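Local coordinates for protein TbpB (Actinobacillus pleuropneumoniae, PDB 3HOL) that probably binds host transferrin at the bacterial surface as the lipoprotein part of a receptor for iron acquisition, at residues 310-313 against 314-318. Sequence-based numbering, arbitrary orientation.
Sequences AGSG and FTNKH
Asn316 turns its carboxamide back onto the loop that has just led into its strand, where OD1 and, more weakly, ND2 both hydrogen-bond to the backbone of Gly313. OD1 accepts the Gly313 N-H at 3.0 Å between N and OD1; the donor approaches with a C=O...N angle of 121° and lies 19° from the plane of the carbonyl. From the other end of the carboxamide, Asn316 ND2 gives a weak, bent bond to Gly313 O, 3.1 Å away. Two bonds to one glycine, one of them weak, help set the rotation of the amide, and the turn between loop and strand is closed by a side chain.

A second polar link lies further along the strand. The imidazole of His318 meets Ala310 O at its edge, near the ring plane, in a weak hydrogen bond of 3.3 Å from NE2 to O.

Packing is slight. With CG beside the backbone N (chi1 -62°), the Asn316 amide lies against Gly311, its CG 3.4 Å from Gly311 CA; this glycine carries no side chain on that side.

This surface turn of the C-lobe handle domain joins strand 305-308 to strand 315-322. Backbone bonds between Asn316 and Ala331 and between His318 and Ala329 pair the latter strand with antiparallel strand 325-332. At the start of the turn's exit, the bond from CA to CB of Phe314 points away from the loop, and its side chain packs on Ser334 and on Cys332 and Cys333, which form a disulfide, and reaches Asp398.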
loop_
_atom_site.group_PDB
_atom_site.type_symbol
_atom_site.label_atom_id
_atom_site.label_comp_id
_atom_site.label_asym_id
_atom_site.label_seq_id
_atom_site.Cartn_x
_atom_site.Cartn_y
_atom_site.Cartn_z
ATOM N N ALA A 310 -12.866 9.002 -6.853
ATOM C CA ALA A 310 -13.502 10.279 -6.510
ATOM C C ALA A 310 -14.648 10.501 -7.504
ATOM O O ALA A 310 -14.613 10.000 -8.620
ATOM C CB ALA A 310 -12.477 11.405 -6.551
ATOM N N GLY A 311 -15.689 11.203 -7.099
ATOM C CA GLY A 311 -16.788 11.409 -8.001
ATOM C C GLY A 311 -17.880 12.160 -7.308
ATOM O O GLY A 311 -17.888 12.285 -6.082
ATOM N N SER A 312 -18.813 12.643 -8.111
ATOM C CA SER A 312 -19.857 13.518 -7.644
ATOM C C SER A 312 -21.010 12.717 -7.125
ATOM O O SER A 312 -21.715 13.162 -6.215
ATOM C CB SER A 312 -20.339 14.422 -8.788
ATOM O OG SER A 312 -20.494 13.720 -10.032
ATOM N N GLY A 313 -21.207 11.542 -7.722
ATOM C CA GLY A 313 -22.374 10.712 -7.434
ATOM C C GLY A 313 -22.311 10.011 -6.096
ATOM O O GLY A 313 -21.228 9.855 -5.516
ATOM N N PHE A 314 -23.470 9.569 -5.619
ATOM C CA PHE A 314 -23.515 8.675 -4.474
ATOM C C PHE A 314 -22.599 7.461 -4.690
ATOM O O PHE A 314 -21.811 7.112 -3.817
ATOM C CB PHE A 314 -24.930 8.200 -4.166
ATOM C CG PHE A 314 -24.988 7.367 -2.939
ATOM C CD1 PHE A 314 -24.788 7.942 -1.702
ATOM C CD2 PHE A 314 -25.170 5.999 -3.030
ATOM C CE1 PHE A 314 -24.791 7.165 -0.540
ATOM C CE2 PHE A 314 -25.178 5.219 -1.889
ATOM C CZ PHE A 314 -24.988 5.807 -0.633
ATOM N N THR A 315 -22.700 6.858 -5.871
ATOM C CA THR A 315 -21.695 5.926 -6.353
ATOM C C THR A 315 -21.200 6.434 -7.702
ATOM O O THR A 315 -21.890 7.202 -8.389
ATOM C CB THR A 315 -22.242 4.473 -6.470
ATOM O OG1 THR A 315 -23.207 4.381 -7.531
ATOM C CG2 THR A 315 -22.885 4.010 -5.155
ATOM N N ASN A 316 -20.002 6.014 -8.080
ATOM C CA ASN A 316 -19.347 6.467 -9.312
ATOM C C ASN A 316 -18.698 5.291 -10.030
ATOM O O ASN A 316 -17.990 4.465 -9.408
ATOM C CB ASN A 316 -18.261 7.483 -8.984
ATOM C CG ASN A 316 -18.805 8.725 -8.313
ATOM O OD1 ASN A 316 -19.320 9.618 -8.977
ATOM N ND2 ASN A 316 -18.663 8.802 -6.993
ATOM N N LYS A 317 -18.956 5.221 -11.331
ATOM C CA LYS A 317 -18.344 4.234 -12.212
ATOM C C LYS A 317 -17.010 4.711 -12.796
ATOM O O LYS A 317 -16.892 5.840 -13.280
ATOM C CB LYS A 317 -19.291 3.904 -13.368
ATOM C CG LYS A 317 -18.702 2.880 -14.363
ATOM C CD LYS A 317 -19.591 2.623 -15.582
ATOM C CE LYS A 317 -21.012 2.262 -15.201
ATOM N NZ LYS A 317 -21.256 0.799 -15.202
ATOM N N HIS A 318 -16.017 3.819 -12.795
ATOM C CA HIS A 318 -14.703 4.127 -13.366
ATOM C C HIS A 318 -14.371 3.047 -14.367
ATOM O O HIS A 318 -14.484 1.851 -14.074
ATOM C CB HIS A 318 -13.632 4.211 -12.277
ATOM C CG HIS A 318 -13.904 5.253 -11.230
ATOM N ND1 HIS A 318 -14.686 5.009 -10.117
ATOM C CD2 HIS A 318 -13.487 6.531 -11.117
ATOM C CE1 HIS A 318 -14.740 6.093 -9.367
ATOM N NE2 HIS A 318 -14.011 7.026 -9.945
#